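Local coordinates for DNA polymerase III subunit beta (PDB 5WCE), which forms a ring-shaped head-to-tail homodimer around DNA and probably tethers DNA polymerases and other proteins to it, conferring processivity, at residues Ala16-Val28 against Phe51-Glu63. Sequence-based numbering, arbitrary orientation.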
loop_
_atom_site.group_PDB
_atom_site.type_symbol
_atom_site.label_atom_id
_atom_site.label_comp_id
_atom_site.label_asym_id
_atom_site.label_seq_id
_atom_site.Cartn_x
_atom_site.Cartn_y
_atom_site.Cartn_z
ATOM N N ALA A 16 -15.338 -5.592 -22.812
ATOM C CA ALA A 16 -16.641 -5.946 -22.227
ATOM C C ALA A 16 -16.565 -7.028 -21.172
ATOM O O ALA A 16 -17.249 -6.990 -20.122
ATOM C CB ALA A 16 -17.608 -6.374 -23.321
ATOM N N LEU A 17 -15.769 -8.040 -21.461
ATOM C CA LEU A 17 -15.586 -9.162 -20.559
ATOM C C LEU A 17 -14.910 -8.684 -19.289
ATOM O O LEU A 17 -15.332 -9.033 -18.180
ATOM C CB LEU A 17 -14.717 -10.245 -21.243
ATOM C CG LEU A 17 -14.395 -11.492 -20.436
ATOM C CD1 LEU A 17 -15.621 -12.132 -19.835
ATOM C CD2 LEU A 17 -13.623 -12.475 -21.330
ATOM N N LEU A 18 -13.886 -7.868 -19.454
ATOM C CA LEU A 18 -13.130 -7.328 -18.335
ATOM C C LEU A 18 -13.962 -6.453 -17.448
ATOM O O LEU A 18 -13.857 -6.560 -16.234
ATOM C CB LEU A 18 -11.910 -6.553 -18.823
ATOM C CG LEU A 18 -10.888 -6.041 -17.828
ATOM C CD1 LEU A 18 -10.282 -7.192 -17.044
ATOM C CD2 LEU A 18 -9.790 -5.315 -18.588
ATOM N N LYS A 19 -14.816 -5.632 -18.055
ATOM C CA LYS A 19 -15.671 -4.691 -17.296
ATOM C C LYS A 19 -16.617 -5.458 -16.382
ATOM O O LYS A 19 -16.733 -5.164 -15.167
ATOM C CB LYS A 19 -16.400 -3.762 -18.256
ATOM C CG LYS A 19 -17.408 -2.796 -17.607
ATOM C CD LYS A 19 -17.954 -1.804 -18.630
ATOM C CE LYS A 19 -19.433 -1.504 -18.448
ATOM N NZ LYS A 19 -19.740 -0.283 -19.258
ATOM N N ALA A 20 -17.272 -6.471 -16.946
ATOM C CA ALA A 20 -18.156 -7.345 -16.162
ATOM C C ALA A 20 -17.483 -8.146 -15.062
ATOM O O ALA A 20 -17.980 -8.219 -13.905
ATOM C CB ALA A 20 -18.942 -8.261 -17.085
ATOM N N LEU A 21 -16.371 -8.790 -15.420
ATOM C CA LEU A 21 -15.585 -9.541 -14.473
ATOM C C LEU A 21 -15.119 -8.660 -13.306
ATOM O O LEU A 21 -15.240 -9.063 -12.138
ATOM C CB LEU A 21 -14.377 -10.188 -15.123
ATOM C CG LEU A 21 -14.648 -11.378 -16.053
ATOM C CD1 LEU A 21 -13.398 -11.803 -16.820
ATOM C CD2 LEU A 21 -15.219 -12.567 -15.335
ATOM N N GLY A 22 -14.625 -7.473 -13.636
ATOM C CA GLY A 22 -14.147 -6.516 -12.646
ATOM C C GLY A 22 -15.260 -6.094 -11.697
ATOM O O GLY A 22 -15.056 -6.004 -10.520
ATOM N N HIS A 23 -16.444 -5.848 -12.218
ATOM C CA HIS A 23 -17.572 -5.535 -11.369
ATOM C C HIS A 23 -17.993 -6.634 -10.383
ATOM O O HIS A 23 -18.358 -6.316 -9.245
ATOM C CB HIS A 23 -18.799 -5.209 -12.202
ATOM C CG HIS A 23 -18.766 -3.859 -12.826
ATOM N ND1 HIS A 23 -19.510 -3.543 -13.942
ATOM C CD2 HIS A 23 -18.094 -2.736 -12.487
ATOM C CE1 HIS A 23 -19.265 -2.289 -14.286
ATOM N NE2 HIS A 23 -18.440 -1.773 -13.408
ATOM N N VAL A 24 -18.049 -7.888 -10.831
ATOM C CA VAL A 24 -18.572 -8.939 -9.961
ATOM C C VAL A 24 -17.520 -9.591 -9.046
ATOM O O VAL A 24 -17.858 -10.068 -7.976
ATOM C CB VAL A 24 -19.327 -10.073 -10.717
ATOM C CG1 VAL A 24 -20.437 -9.478 -11.580
ATOM C CG2 VAL A 24 -18.365 -10.959 -11.504
ATOM N N GLN A 25 -16.273 -9.650 -9.468
ATOM C CA GLN A 25 -15.299 -10.472 -8.761
ATOM C C GLN A 25 -14.907 -9.922 -7.378
ATOM O O GLN A 25 -14.434 -10.682 -6.541
ATOM C CB GLN A 25 -14.078 -10.678 -9.602
ATOM C CG GLN A 25 -13.190 -9.460 -9.761
ATOM C CD GLN A 25 -11.998 -9.540 -8.864
ATOM O OE1 GLN A 25 -11.296 -10.580 -8.855
ATOM N NE2 GLN A 25 -11.752 -8.480 -8.089
ATOM N N SER A 26 -15.129 -8.625 -7.172
ATOM C CA SER A 26 -14.899 -7.939 -5.862
ATOM C C SER A 26 -15.557 -8.612 -4.657
ATOM O O SER A 26 -15.005 -8.551 -3.564
ATOM C CB SER A 26 -15.416 -6.470 -5.924
ATOM O OG SER A 26 -14.930 -5.810 -7.086
ATOM N N VAL A 27 -16.726 -9.248 -4.824
ATOM C CA VAL A 27 -17.410 -9.867 -3.709
ATOM C C VAL A 27 -16.725 -11.109 -3.223
ATOM O O VAL A 27 -16.930 -11.531 -2.071
ATOM C CB VAL A 27 -18.925 -10.189 -4.011
ATOM C CG1 VAL A 27 -19.087 -11.311 -5.000
ATOM C CG2 VAL A 27 -19.720 -10.543 -2.720
ATOM N N VAL A 28 -15.919 -11.735 -4.087
ATOM C CA VAL A 28 -15.354 -13.040 -3.746
ATOM C C VAL A 28 -14.227 -12.854 -2.748
ATOM O O VAL A 28 -13.276 -12.139 -3.019
ATOM C CB VAL A 28 -14.872 -13.777 -5.007
ATOM C CG1 VAL A 28 -14.213 -15.112 -4.668
ATOM C CG2 VAL A 28 -16.040 -13.948 -5.960
ATOM N N PHE A 51 -23.209 -12.625 -15.540
ATOM C CA PHE A 51 -22.091 -12.902 -14.624
ATOM C C PHE A 51 -22.683 -12.763 -13.255
ATOM O O PHE A 51 -23.442 -11.776 -13.042
ATOM C CB PHE A 51 -21.006 -11.874 -14.764
ATOM C CG PHE A 51 -20.320 -11.842 -16.104
ATOM C CD1 PHE A 51 -20.881 -11.124 -17.171
ATOM C CD2 PHE A 51 -19.101 -12.405 -16.259
ATOM C CE1 PHE A 51 -20.214 -11.028 -18.399
ATOM C CE2 PHE A 51 -18.421 -12.317 -17.473
ATOM C CZ PHE A 51 -18.992 -11.644 -18.542
ATOM N N SER A 52 -22.462 -13.728 -12.375
ATOM C CA SER A 52 -22.930 -13.645 -10.984
ATOM C C SER A 52 -21.821 -14.130 -10.042
ATOM O O SER A 52 -21.108 -15.109 -10.332
ATOM C CB SER A 52 -24.229 -14.455 -10.867
ATOM O OG SER A 52 -24.582 -14.576 -9.532
ATOM N N ALA A 53 -21.631 -13.420 -8.931
ATOM C CA ALA A 53 -20.757 -13.887 -7.879
ATOM C C ALA A 53 -21.382 -13.582 -6.538
ATOM O O ALA A 53 -22.193 -12.646 -6.417
ATOM C CB ALA A 53 -19.389 -13.268 -8.008
ATOM N N THR A 54 -21.014 -14.365 -5.548
ATOM C CA THR A 54 -21.606 -14.206 -4.198
ATOM C C THR A 54 -20.686 -14.630 -3.065
ATOM O O THR A 54 -19.788 -15.450 -3.239
ATOM C CB THR A 54 -22.897 -15.062 -4.106
ATOM O OG1 THR A 54 -23.637 -14.756 -2.922
ATOM C CG2 THR A 54 -22.593 -16.559 -4.138
ATOM N N ASP A 55 -20.960 -14.086 -1.877
ATOM C CA ASP A 55 -20.344 -14.566 -0.648
ATOM C C ASP A 55 -21.398 -15.106 0.308
ATOM O O ASP A 55 -21.157 -15.238 1.528
ATOM C CB ASP A 55 -19.508 -13.472 -0.013
ATOM C CG ASP A 55 -20.357 -12.293 0.487
ATOM O OD1 ASP A 55 -21.628 -12.373 0.387
ATOM O OD2 ASP A 55 -19.737 -11.346 1.001
ATOM N N LEU A 56 -22.574 -15.389 -0.240
ATOM C CA LEU A 56 -23.762 -15.836 0.511
ATOM C C LEU A 56 -24.550 -14.706 1.184
ATOM O O LEU A 56 -25.775 -14.815 1.254
ATOM C CB LEU A 56 -23.522 -16.986 1.503
ATOM C CG LEU A 56 -22.869 -18.283 0.957
ATOM C CD1 LEU A 56 -22.526 -19.222 2.083
ATOM C CD2 LEU A 56 -23.782 -18.932 -0.063
ATOM N N ASP A 57 -23.901 -13.654 1.652
ATOM C CA ASP A 57 -24.619 -12.478 2.174
ATOM C C ASP A 57 -25.126 -11.582 1.071
ATOM O O ASP A 57 -26.226 -11.013 1.158
ATOM C CB ASP A 57 -23.730 -11.679 3.127
ATOM C CG ASP A 57 -23.415 -12.457 4.397
ATOM O OD1 ASP A 57 -24.300 -13.162 4.941
ATOM O OD2 ASP A 57 -22.266 -12.404 4.831
ATOM N N MET A 58 -24.334 -11.454 0.015
ATOM C CA MET A 58 -24.680 -10.624 -1.103
ATOM C C MET A 58 -24.262 -11.245 -2.430
ATOM O O MET A 58 -23.389 -12.144 -2.460
ATOM C CB MET A 58 -24.064 -9.269 -0.960
ATOM C CG MET A 58 -22.561 -9.229 -1.239
ATOM S SD MET A 58 -21.743 -7.715 -0.674
ATOM C CE MET A 58 -21.722 -8.237 1.032
ATOM N N GLU A 59 -24.937 -10.778 -3.475
ATOM C CA GLU A 59 -24.712 -11.276 -4.831
ATOM C C GLU A 59 -24.520 -10.087 -5.728
ATOM O O GLU A 59 -25.344 -9.146 -5.692
ATOM C CB GLU A 59 -25.917 -12.077 -5.315
ATOM C CG GLU A 59 -25.814 -12.587 -6.756
ATOM C CD GLU A 59 -27.158 -13.065 -7.251
ATOM O OE1 GLU A 59 -27.326 -14.264 -7.305
ATOM O OE2 GLU A 59 -28.047 -12.213 -7.466
ATOM N N ILE A 60 -23.493 -10.115 -6.561
ATOM C CA ILE A 60 -23.356 -9.112 -7.599
ATOM C C ILE A 60 -23.610 -9.806 -8.923
ATOM O O ILE A 60 -23.052 -10.914 -9.138
ATOM C CB ILE A 60 -21.962 -8.464 -7.634
ATOM C CG1 ILE A 60 -21.549 -7.910 -6.255
ATOM C CG2 ILE A 60 -21.940 -7.371 -8.657
ATOM C CD1 ILE A 60 -20.156 -7.263 -6.194
ATOM N N ILE A 61 -24.413 -9.169 -9.770
ATOM C CA ILE A 61 -24.691 -9.663 -11.144
ATOM C C ILE A 61 -24.299 -8.572 -12.122
ATOM O O ILE A 61 -24.341 -7.351 -11.786
ATOM C CB ILE A 61 -26.170 -10.101 -11.326
ATOM C CG1 ILE A 61 -26.552 -11.183 -10.293
ATOM C CG2 ILE A 61 -26.449 -10.701 -12.707
ATOM C CD1 ILE A 61 -27.946 -11.764 -10.459
ATOM N N ASP A 62 -23.905 -8.969 -13.336
ATOM C CA ASP A 62 -23.620 -8.023 -14.377
ATOM C C ASP A 62 -23.816 -8.699 -15.712
ATOM O O ASP A 62 -24.030 -9.935 -15.776
ATOM C CB ASP A 62 -22.224 -7.412 -14.189
ATOM C CG ASP A 62 -22.004 -6.069 -14.966
ATOM O OD1 ASP A 62 -22.917 -5.483 -15.570
ATOM O OD2 ASP A 62 -20.852 -5.626 -15.026
ATOM N N GLU A 63 -23.916 -7.907 -16.761
ATOM C CA GLU A 63 -24.154 -8.458 -18.088
ATOM C C GLU A 63 -23.302 -7.721 -19.096
ATOM O O GLU A 63 -23.020 -6.544 -18.933
ATOM C CB GLU A 63 -25.634 -8.447 -18.473
ATOM C CG GLU A 63 -26.265 -7.086 -18.537
ATOM C CD GLU A 63 -27.661 -7.054 -19.166
ATOM O OE1 GLU A 63 -28.375 -8.093 -19.228
ATOM O OE2 GLU A 63 -28.010 -5.965 -19.671
#
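His23 ND1 donates to Asp62 OD2 at 2.7 Å with an N-H...O angle of 161°. The acceptor lies in the imidazole plane, whereas the donor meets OD2 from above the carboxylate plane, so the two flat groups are tilted rather than coplanar. A negative carboxylate here would probably favour a protonated imidazole. One turn earlier, Ala20 CB sits over one face of the Phe51 ring, 3.5 Å from its centroid and 21° off the normal, which meets the geometry of a CH-pi contact. Leu17 CD1 approaches the same ring at its edge, 3.6 Å from Phe51 CZ, and Leu21 CD2 comes in obliquely. Val24 continues the row, its CG1 lying 3.9 Å from Ile60 CG2 and also packing on Asp62 CB. In the type I turn from Gln25 to Val28, Val27 divides its branches: chi1 of 70° places CG2 anti to the backbone N, pressed tightly on Met58 CG at 3.5 Å, while CG1 lies 3.6 Å from Ala53 CB. The hairpin bend beneath is fixed by its own bonds: Met58 O accepts from both Thr54 OG1 and Asp55 N, and Asp55 OD1 accepts from Met58 N. Helix 16-25 runs nearly antiparallel to strand 58-63, their axes 7.6 Å apart, and nearly parallel to strand 51-54. This is the helix-on-sheet layer of the N-terminal domain. Leu17 and Leu21 also pack on helix 78-87, Phe51 reaches Leu42 of strand 39-45, and Lys211 at the start of helix 210-220 forms a salt bridge to Asp55, joining the contact to the central domain.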